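Local coordinates for structural protein ORF273 (Acidianus two-tailed virus, PDB 4ART) that serves as a structural protein of the virion, with a new fold that is stable to heat and acid, at residues A32-N37 against G65-A70; E38-I43 against Y251-R256; Y108-I113 against Y208-A213. One frame throughout, in Å; residues are numbered along the deposited sequence.

Contact 1: A32-N37 against G65-A70; sequences ADIVEN and GKIYPA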
loop_
_atom_site.group_PDB
_atom_site.type_symbol
_atom_site.label_atom_id
_atom_site.label_comp_id
_atom_site.label_asym_id
_atom_site.label_seq_id
_atom_site.Cartn_x
_atom_site.Cartn_y
_atom_site.Cartn_z
ATOM N N ALA A 32 -5.565 4.465 -23.314
ATOM C CA ALA A 32 -5.040 3.130 -23.024
ATOM C C ALA A 32 -3.893 2.764 -23.987
ATOM O O ALA A 32 -2.888 2.233 -23.538
ATOM C CB ALA A 32 -6.149 2.106 -23.092
ATOM N N ASP A 33 -4.013 3.113 -25.295
ATOM C CA ASP A 33 -2.929 2.889 -26.257
ATOM C C ASP A 33 -1.700 3.770 -25.940
ATOM O O ASP A 33 -0.565 3.304 -26.094
ATOM C CB ASP A 33 -3.411 3.066 -27.693
ATOM C CG ASP A 33 -4.434 2.018 -28.118
ATOM O OD1 ASP A 33 -4.500 0.937 -27.465
ATOM O OD2 ASP A 33 -5.184 2.277 -29.088
ATOM N N ILE A 34 -1.926 5.019 -25.454
ATOM C CA ILE A 34 -0.841 5.923 -25.034
ATOM C C ILE A 34 -0.060 5.257 -23.875
ATOM O O ILE A 34 1.163 5.187 -23.928
ATOM C CB ILE A 34 -1.352 7.365 -24.693
ATOM C CG1 ILE A 34 -1.795 8.126 -25.985
ATOM C CG2 ILE A 34 -0.291 8.179 -23.908
ATOM C CD1 ILE A 34 -2.808 9.285 -25.726
ATOM N N VAL A 35 -0.780 4.718 -22.867
ATOM C CA VAL A 35 -0.161 4.043 -21.704
ATOM C C VAL A 35 0.569 2.788 -22.177
ATOM O O VAL A 35 1.748 2.652 -21.914
ATOM C CB VAL A 35 -1.171 3.767 -20.541
ATOM C CG1 VAL A 35 -0.569 2.829 -19.483
ATOM C CG2 VAL A 35 -1.633 5.066 -19.896
ATOM N N GLU A 36 -0.109 1.917 -22.943
ATOM C CA GLU A 36 0.484 0.699 -23.499
ATOM C C GLU A 36 1.775 0.958 -24.271
ATOM O O GLU A 36 2.740 0.229 -24.070
ATOM C CB GLU A 36 -0.522 -0.026 -24.384
ATOM C CG GLU A 36 0.023 -1.262 -25.081
ATOM C CD GLU A 36 0.166 -1.142 -26.585
ATOM O OE1 GLU A 36 -0.773 -0.640 -27.246
ATOM O OE2 GLU A 36 1.205 -1.603 -27.110
ATOM N N ASN A 37 1.784 1.978 -25.157
ATOM C CA ASN A 37 2.931 2.327 -25.985
ATOM C C ASN A 37 4.118 2.722 -25.157
ATOM O O ASN A 37 5.245 2.386 -25.505
ATOM C CB ASN A 37 2.601 3.425 -26.981
ATOM C CG ASN A 37 1.975 2.917 -28.258
ATOM O OD1 ASN A 37 2.418 1.923 -28.850
ATOM N ND2 ASN A 37 0.956 3.616 -28.743
ATOM N N GLY A 65 -2.061 14.425 -25.849
ATOM C CA GLY A 65 -1.750 12.996 -25.853
ATOM C C GLY A 65 -0.320 12.613 -25.521
ATOM O O GLY A 65 0.003 11.426 -25.504
ATOM N N LYS A 66 0.556 13.590 -25.264
ATOM C CA LYS A 66 1.942 13.281 -24.884
ATOM C C LYS A 66 2.011 12.715 -23.489
ATOM O O LYS A 66 1.238 13.125 -22.620
ATOM C CB LYS A 66 2.886 14.489 -25.058
ATOM C CG LYS A 66 3.464 14.597 -26.463
ATOM C CD LYS A 66 4.931 14.163 -26.484
ATOM C CE LYS A 66 5.779 15.211 -27.115
ATOM N NZ LYS A 66 7.237 14.926 -26.966
ATOM N N ILE A 67 2.891 11.727 -23.286
ATOM C CA ILE A 67 3.063 11.086 -21.982
ATOM C C ILE A 67 4.459 11.373 -21.397
ATOM O O ILE A 67 5.459 11.235 -22.099
ATOM C CB ILE A 67 2.675 9.571 -22.005
ATOM C CG1 ILE A 67 2.608 8.959 -20.565
ATOM C CG2 ILE A 67 3.565 8.760 -22.965
ATOM C CD1 ILE A 67 1.832 7.613 -20.413
ATOM N N TYR A 68 4.519 11.797 -20.133
ATOM C CA TYR A 68 5.796 12.078 -19.472
ATOM C C TYR A 68 5.854 11.485 -18.068
ATOM O O TYR A 68 4.849 11.576 -17.360
ATOM C CB TYR A 68 6.022 13.591 -19.324
ATOM C CG TYR A 68 6.020 14.371 -20.607
ATOM C CD1 TYR A 68 7.195 14.564 -21.328
ATOM C CD2 TYR A 68 4.871 15.018 -21.046
ATOM C CE1 TYR A 68 7.214 15.324 -22.490
ATOM C CE2 TYR A 68 4.877 15.787 -22.208
ATOM C CZ TYR A 68 6.052 15.933 -22.927
ATOM O OH TYR A 68 6.080 16.671 -24.086
ATOM N N PRO A 69 7.044 11.000 -17.596
ATOM C CA PRO A 69 7.161 10.577 -16.187
ATOM C C PRO A 69 6.857 11.793 -15.300
ATOM O O PRO A 69 7.353 12.879 -15.581
ATOM C CB PRO A 69 8.635 10.157 -16.083
ATOM C CG PRO A 69 9.023 9.802 -17.487
ATOM C CD PRO A 69 8.335 10.846 -18.297
ATOM N N ALA A 70 5.947 11.639 -14.322
ATOM C CA ALA A 70 5.457 12.710 -13.443
ATOM C C ALA A 70 6.524 13.483 -12.629
ATOM O O ALA A 70 6.425 14.713 -12.484
ATOM C CB ALA A 70 4.357 12.172 -12.535
#
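I34 of the helix and I67 of the short edge strand meet flank to flank; CG2 of I34 makes the contacts to I67, while CD1 and CG1 lie against G65. I34 CG2 lies 3.8 Å from I67 CB and 4.0 Å from I67 CG2, with I67 CD1 only slightly farther away. This methyl stands trans to the I34 backbone N, whereas CG1 (chi1 -71°) swings to the other side and sends CD1 toward the turn that precedes the strand. There I34 CD1 comes within 3.5 Å of G65 O, and I34 CG2 approaches the same oxygen at 3.6 Å, the branched side chain resting against the carbonyl oxygen from one side. The turn takes a positive phi at G65 (86°), a conformation that glycine adopts easily.

Packing is slacker on the inner flank. V35 points away from the strand, and its CG2 is no nearer to I67 CD1 than 4.3 Å; it also touches I141, A143 and V157 on the large sheet. I61 of the neighbouring strand 58-62 touches I34, V35 and I67, joining the three in one apolar cluster. Toward solvent the character changes: N37 and K66 are exposed, with K66 directed away from the helix. Beta-branched isoleucine suits both places, since it is well tolerated in a strand and gives the helix a broad side surface.

No hydrogen bond joins the two segments. Helix 23-44 is therefore held to the outermost strand, 67-69, by shape and hydrophobic burial, while the strand is hydrogen-bonded through its backbone to strand 58-62 (Y68 with Y60).

Contact 2: E38-I43 against Y251-R256; sequences EIEKEI and YEWKAR
The carboxylate atom E40 OE2 accepts a hydrogen bond from the backbone N of F258, while the aliphatic part of the same side chain packs on W253. This divides E40 neatly: an extended chain puts its methylene CG 3.9 Å from W253 CZ3 and carries the charge on to the next strand. E36 OE2 lies close to E40 OE2, which would tend to raise the pKa of one or both acids.

I43, one turn further along the helix, supplies the apolar remainder. Its CG2 sits 3.6 Å from W253 CZ2 and 3.7 Å from W253 CH2, and its CD1 reaches toward CZ3, all on the six-membered ring. The indole gets there because W253 CG is trans to the backbone N (chi1 -172°), which throws the ring out toward the helix. F258 meets it in a T-shaped stack, and the carbonyl carbon of R256 lies 3.4 Å above one ring face, near the rim. A large flat residue is apt here, touching helix, turn and strand together.

The turn passes through left-handed backbone conformations at A255 and R256. The whole is a beta-hairpin of strands 247-253 and 258-261, at the edge of a mixed sheet, packed against a covering helix.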
loop_
_atom_site.group_PDB
_atom_site.type_symbol
_atom_site.label_atom_id
_atom_site.label_comp_id
_atom_site.label_asym_id
_atom_site.label_seq_id
_atom_site.Cartn_x
_atom_site.Cartn_y
_atom_site.Cartn_z
ATOM N N GLU A 38 3.855 3.426 -24.050
ATOM C CA GLU A 38 4.874 3.864 -23.129
ATOM C C GLU A 38 5.432 2.681 -22.308
ATOM O O GLU A 38 6.641 2.534 -22.266
ATOM C CB GLU A 38 4.341 5.013 -22.252
ATOM C CG GLU A 38 5.389 5.708 -21.385
ATOM C CD GLU A 38 6.660 6.236 -22.035
ATOM O OE1 GLU A 38 6.642 6.587 -23.238
ATOM O OE2 GLU A 38 7.678 6.324 -21.313
ATOM N N ILE A 39 4.572 1.825 -21.690
ATOM C CA ILE A 39 5.050 0.647 -20.929
ATOM C C ILE A 39 5.921 -0.228 -21.856
ATOM O O ILE A 39 7.006 -0.643 -21.463
ATOM C CB ILE A 39 3.909 -0.208 -20.277
ATOM C CG1 ILE A 39 2.784 0.629 -19.590
ATOM C CG2 ILE A 39 4.468 -1.303 -19.355
ATOM C CD1 ILE A 39 3.162 1.514 -18.414
ATOM N N GLU A 40 5.439 -0.481 -23.088
ATOM C CA GLU A 40 6.135 -1.260 -24.107
ATOM C C GLU A 40 7.537 -0.678 -24.368
ATOM O O GLU A 40 8.521 -1.413 -24.238
ATOM C CB GLU A 40 5.302 -1.286 -25.391
ATOM C CG GLU A 40 5.747 -2.299 -26.418
ATOM C CD GLU A 40 4.970 -2.103 -27.699
ATOM O OE1 GLU A 40 5.321 -1.176 -28.468
ATOM O OE2 GLU A 40 3.981 -2.843 -27.912
ATOM N N LYS A 41 7.614 0.656 -24.662
ATOM C CA LYS A 41 8.846 1.428 -24.920
ATOM C C LYS A 41 9.826 1.266 -23.765
ATOM O O LYS A 41 11.008 1.042 -24.000
ATOM C CB LYS A 41 8.512 2.918 -25.129
ATOM C CG LYS A 41 9.655 3.753 -25.684
ATOM C CD LYS A 41 9.401 5.249 -25.532
ATOM C CE LYS A 41 10.034 5.818 -24.277
ATOM N NZ LYS A 41 9.874 7.292 -24.186
ATOM N N GLU A 42 9.314 1.348 -22.526
ATOM C CA GLU A 42 10.083 1.184 -21.287
ATOM C C GLU A 42 10.614 -0.233 -21.113
ATOM O O GLU A 42 11.759 -0.391 -20.701
ATOM C CB GLU A 42 9.260 1.610 -20.064
ATOM C CG GLU A 42 8.988 3.107 -20.023
ATOM C CD GLU A 42 9.369 3.852 -18.756
ATOM O OE1 GLU A 42 9.702 3.203 -17.737
ATOM O OE2 GLU A 42 9.266 5.099 -18.768
ATOM N N ILE A 43 9.812 -1.262 -21.449
ATOM C CA ILE A 43 10.248 -2.658 -21.345
ATOM C C ILE A 43 11.438 -2.966 -22.274
ATOM O O ILE A 43 12.478 -3.397 -21.778
ATOM C CB ILE A 43 9.077 -3.676 -21.449
ATOM C CG1 ILE A 43 8.160 -3.564 -20.211
ATOM C CG2 ILE A 43 9.590 -5.112 -21.622
ATOM C CD1 ILE A 43 6.742 -4.191 -20.373
ATOM N N TYR A 251 -3.819 -6.431 -22.464
ATOM C CA TYR A 251 -2.788 -6.802 -23.428
ATOM C C TYR A 251 -1.940 -7.957 -22.911
ATOM O O TYR A 251 -1.774 -8.119 -21.697
ATOM C CB TYR A 251 -1.830 -5.618 -23.656
ATOM C CG TYR A 251 -2.480 -4.287 -23.966
ATOM C CD1 TYR A 251 -2.894 -3.431 -22.941
ATOM C CD2 TYR A 251 -2.623 -3.850 -25.283
ATOM C CE1 TYR A 251 -3.438 -2.180 -23.222
ATOM C CE2 TYR A 251 -3.209 -2.623 -25.577
ATOM C CZ TYR A 251 -3.574 -1.774 -24.542
ATOM O OH TYR A 251 -4.104 -0.550 -24.849
ATOM N N GLU A 252 -1.415 -8.770 -23.839
ATOM C CA GLU A 252 -0.512 -9.868 -23.507
ATOM C C GLU A 252 0.833 -9.583 -24.148
ATOM O O GLU A 252 0.871 -9.083 -25.275
ATOM C CB GLU A 252 -1.069 -11.227 -23.941
ATOM C CG GLU A 252 -1.316 -11.363 -25.432
ATOM C CD GLU A 252 -1.635 -12.759 -25.929
ATOM O OE1 GLU A 252 -1.604 -13.714 -25.117
ATOM O OE2 GLU A 252 -1.904 -12.895 -27.145
ATOM N N TRP A 253 1.928 -9.846 -23.421
ATOM C CA TRP A 253 3.279 -9.665 -23.940
ATOM C C TRP A 253 3.605 -10.885 -24.776
ATOM O O TRP A 253 3.615 -12.006 -24.256
ATOM C CB TRP A 253 4.290 -9.508 -22.811
ATOM C CG TRP A 253 5.660 -9.132 -23.287
ATOM C CD1 TRP A 253 6.734 -9.960 -23.438
ATOM C CD2 TRP A 253 6.094 -7.829 -23.697
ATOM N NE1 TRP A 253 7.822 -9.247 -23.887
ATOM C CE2 TRP A 253 7.455 -7.937 -24.062
ATOM C CE3 TRP A 253 5.461 -6.577 -23.796
ATOM C CZ2 TRP A 253 8.199 -6.838 -24.511
ATOM C CZ3 TRP A 253 6.192 -5.491 -24.252
ATOM C CH2 TRP A 253 7.545 -5.626 -24.607
ATOM N N LYS A 254 3.795 -10.680 -26.079
ATOM C CA LYS A 254 4.082 -11.776 -26.985
ATOM C C LYS A 254 5.057 -11.330 -28.048
ATOM O O LYS A 254 4.704 -10.515 -28.911
ATOM C CB LYS A 254 2.787 -12.346 -27.604
ATOM C CG LYS A 254 2.941 -13.761 -28.175
ATOM C CD LYS A 254 1.596 -14.398 -28.538
ATOM C CE LYS A 254 1.346 -14.442 -30.026
ATOM N NZ LYS A 254 -0.029 -14.915 -30.340
ATOM N N ALA A 255 6.297 -11.872 -27.968
ATOM C CA ALA A 255 7.415 -11.625 -28.886
ATOM C C ALA A 255 7.818 -10.143 -28.985
ATOM O O ALA A 255 7.638 -9.515 -30.037
ATOM C CB ALA A 255 7.118 -12.212 -30.266
ATOM N N ARG A 256 8.372 -9.594 -27.878
ATOM C CA ARG A 256 8.866 -8.214 -27.737
ATOM C C ARG A 256 7.845 -7.054 -27.953
ATOM O O ARG A 256 8.255 -5.896 -28.076
ATOM C CB ARG A 256 10.254 -7.987 -28.408
ATOM C CG ARG A 256 10.247 -7.708 -29.925
ATOM C CD ARG A 256 11.633 -7.592 -30.549
ATOM N NE ARG A 256 11.601 -7.970 -31.963
ATOM C CZ ARG A 256 11.469 -7.121 -32.979
ATOM N NH1 ARG A 256 11.398 -5.815 -32.758
ATOM N NH2 ARG A 256 11.420 -7.572 -34.225
#

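Contact 3: Y108-I113 against Y208-A213; sequences YGLPSI and YTYDEA. With SO4 (sulfate ion), chain E.
Y210 leaves the first turn of its helix with CG trans to the backbone N (chi1 -174°), projecting the phenol toward the 108-113 loop, and I113 answers by turning CG1 beside its own backbone N (chi1 -82°), after which its second torsion (chi2 -67°) bends CD1 over the ring face. The result is a CH-pi contact: I113 CD1 lies 3.7 Å from the centroid of the Y210 ring, close to its normal. I113 CG1 presses closer still, 3.3 Å from Y210 CE2, which makes this a tight fit. L110 CD1 lies at the edge, near the ring plane, and L110 CB is 3.5 Å from Y210 OH.

The hydroxyl is the polar end of this otherwise greasy insertion. A water in the ring plane sits 2.6 Å from Y210 OH and donates to P111 O at the same distance of 2.6 Å, thus bridging helix and loop where no direct hydrogen bond forms. Tyrosine suits the place: its ring offers a face to I113 and an edge to L110, and its hydroxyl reaches the P111 carbonyl through the water.

Both segments are also helix starts. S112 caps helix 113-123 through D115 N, and its OG donates to O1 of a sulfate at 3.0 Å, an ion probably taken from the crystallisation liquor. T209 N donates to E212 OE1 at 3.0 Å, the half of a capping box in which the N3 side chain accepts from the N-cap N. Beside it, D211 forms a salt bridge with R215 of the second subunit.

A CH-pi contact, apolar packing and one bridging water thus join the loop and the start of helix 113-123 to helix 210-221, whose polar N-terminal residues face the dimer partner.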
loop_
_atom_site.group_PDB
_atom_site.type_symbol
_atom_site.label_atom_id
_atom_site.label_comp_id
_atom_site.label_asym_id
_atom_site.label_seq_id
_atom_site.Cartn_x
_atom_site.Cartn_y
_atom_site.Cartn_z
ATOM N N TYR A 108 -10.077 -4.008 -8.259
ATOM C CA TYR A 108 -10.202 -3.112 -7.097
ATOM C C TYR A 108 -9.088 -2.070 -6.954
ATOM O O TYR A 108 -8.995 -1.431 -5.907
ATOM C CB TYR A 108 -10.244 -3.926 -5.793
ATOM C CG TYR A 108 -11.420 -4.867 -5.665
ATOM C CD1 TYR A 108 -11.366 -6.155 -6.190
ATOM C CD2 TYR A 108 -12.568 -4.488 -4.978
ATOM C CE1 TYR A 108 -12.446 -7.027 -6.078
ATOM C CE2 TYR A 108 -13.644 -5.364 -4.829
ATOM C CZ TYR A 108 -13.579 -6.632 -5.387
ATOM O OH TYR A 108 -14.630 -7.507 -5.243
ATOM N N GLY A 109 -8.277 -1.886 -7.989
ATOM C CA GLY A 109 -7.159 -0.950 -7.977
ATOM C C GLY A 109 -7.569 0.496 -8.111
ATOM O O GLY A 109 -7.092 1.219 -9.003
ATOM N N LEU A 110 -8.424 0.933 -7.168
ATOM C CA LEU A 110 -8.911 2.292 -7.119
ATOM C C LEU A 110 -7.785 3.235 -6.790
ATOM O O LEU A 110 -6.890 2.893 -6.029
ATOM C CB LEU A 110 -10.000 2.434 -6.045
ATOM C CG LEU A 110 -11.415 2.071 -6.494
ATOM C CD1 LEU A 110 -12.307 1.880 -5.329
ATOM C CD2 LEU A 110 -12.001 3.137 -7.371
ATOM N N PRO A 111 -7.836 4.453 -7.320
ATOM C CA PRO A 111 -6.858 5.459 -6.897
ATOM C C PRO A 111 -6.956 5.694 -5.416
ATOM O O PRO A 111 -7.994 5.483 -4.786
ATOM C CB PRO A 111 -7.325 6.735 -7.581
ATOM C CG PRO A 111 -8.703 6.469 -8.000
ATOM C CD PRO A 111 -8.852 5.020 -8.225
ATOM N N SER A 112 -5.831 6.096 -4.874
ATOM C CA SER A 112 -5.615 6.534 -3.526
ATOM C C SER A 112 -6.671 7.628 -3.209
ATOM O O SER A 112 -6.945 8.482 -4.071
ATOM C CB SER A 112 -4.201 7.107 -3.458
ATOM O OG SER A 112 -4.196 8.408 -2.915
ATOM N N ILE A 113 -7.251 7.598 -1.982
ATOM C CA ILE A 113 -8.247 8.576 -1.522
ATOM C C ILE A 113 -7.642 9.973 -1.597
ATOM O O ILE A 113 -8.270 10.901 -2.118
ATOM C CB ILE A 113 -8.791 8.209 -0.095
ATOM C CG1 ILE A 113 -9.882 7.141 -0.209
ATOM C CG2 ILE A 113 -9.358 9.436 0.683
ATOM C CD1 ILE A 113 -11.234 7.577 -0.904
ATOM N N TYR A 208 -19.966 -0.478 5.120
ATOM C CA TYR A 208 -18.571 -0.361 5.536
ATOM C C TYR A 208 -17.989 0.974 5.158
ATOM O O TYR A 208 -18.320 1.544 4.107
ATOM C CB TYR A 208 -17.731 -1.448 4.843
ATOM C CG TYR A 208 -18.121 -2.854 5.238
ATOM C CD1 TYR A 208 -17.706 -3.395 6.448
ATOM C CD2 TYR A 208 -18.859 -3.661 4.376
ATOM C CE1 TYR A 208 -18.082 -4.677 6.830
ATOM C CE2 TYR A 208 -19.203 -4.971 4.730
ATOM C CZ TYR A 208 -18.793 -5.477 5.952
ATOM O OH TYR A 208 -19.105 -6.762 6.319
ATOM N N THR A 209 -17.051 1.434 5.974
ATOM C CA THR A 209 -16.273 2.628 5.679
ATOM C C THR A 209 -15.384 2.204 4.503
ATOM O O THR A 209 -15.221 0.996 4.269
ATOM C CB THR A 209 -15.414 3.041 6.846
ATOM O OG1 THR A 209 -14.479 2.008 7.153
ATOM C CG2 THR A 209 -16.196 3.464 8.052
ATOM N N TYR A 210 -14.814 3.178 3.777
ATOM C CA TYR A 210 -13.961 2.923 2.607
ATOM C C TYR A 210 -12.740 2.069 2.943
ATOM O O TYR A 210 -12.364 1.195 2.159
ATOM C CB TYR A 210 -13.515 4.263 2.005
ATOM C CG TYR A 210 -12.754 4.113 0.706
ATOM C CD1 TYR A 210 -13.425 3.934 -0.503
ATOM C CD2 TYR A 210 -11.363 4.141 0.684
ATOM C CE1 TYR A 210 -12.725 3.775 -1.701
ATOM C CE2 TYR A 210 -10.655 3.950 -0.499
ATOM C CZ TYR A 210 -11.340 3.800 -1.691
ATOM O OH TYR A 210 -10.632 3.665 -2.847
ATOM N N ASP A 211 -12.082 2.360 4.076
ATOM C CA ASP A 211 -10.881 1.619 4.456
ATOM C C ASP A 211 -11.176 0.146 4.740
ATOM O O ASP A 211 -10.392 -0.715 4.353
ATOM C CB ASP A 211 -10.124 2.340 5.600
ATOM C CG ASP A 211 -9.366 3.595 5.150
ATOM O OD1 ASP A 211 -9.436 3.932 3.956
ATOM O OD2 ASP A 211 -8.718 4.261 6.018
ATOM N N GLU A 212 -12.341 -0.158 5.347
ATOM C CA GLU A 212 -12.772 -1.558 5.542
ATOM C C GLU A 212 -13.069 -2.199 4.180
ATOM O O GLU A 212 -12.777 -3.378 3.977
ATOM C CB GLU A 212 -14.081 -1.591 6.317
ATOM C CG GLU A 212 -13.909 -1.222 7.760
ATOM C CD GLU A 212 -15.235 -1.129 8.459
ATOM O OE1 GLU A 212 -15.975 -0.142 8.228
ATOM O OE2 GLU A 212 -15.563 -2.093 9.182
ATOM N N ALA A 213 -13.663 -1.419 3.253
ATOM C CA ALA A 213 -14.005 -1.910 1.911
ATOM C C ALA A 213 -12.767 -2.226 1.058
ATOM O O ALA A 213 -12.857 -2.998 0.112
ATOM C CB ALA A 213 -14.913 -0.910 1.199
HETATM S S SO4 E . -3.207 6.808 0.166
HETATM O O1 SO4 E . -4.509 7.379 -0.125
HETATM O O2 SO4 E . -2.589 6.193 -1.001
HETATM O O3 SO4 E . -2.333 7.876 0.658
HETATM O O4 SO4 E . -3.350 5.757 1.182
HETATM O O HOH W 1 -8.038 3.869 -2.756
#

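Contacts 1 and 2 are successive parts of one interface: helix 23-44 lies on the mixed sheet, meeting edge strand 67-69 first and the hairpin at the other edge next. Their centres are 13 Å apart, and a probable hydrogen bond between D33 OD1 and Y251 OH, 3.0 Å long, ties them directly. C250, directly before Y251 of contact 2, forms a disulfide with C263. Contact 3 belongs to the helical part across the chain's centre, its own centre about 26 Å from that of contact 1 and 29 Å from that of contact 2. It alone touches the second subunit and the sulfate.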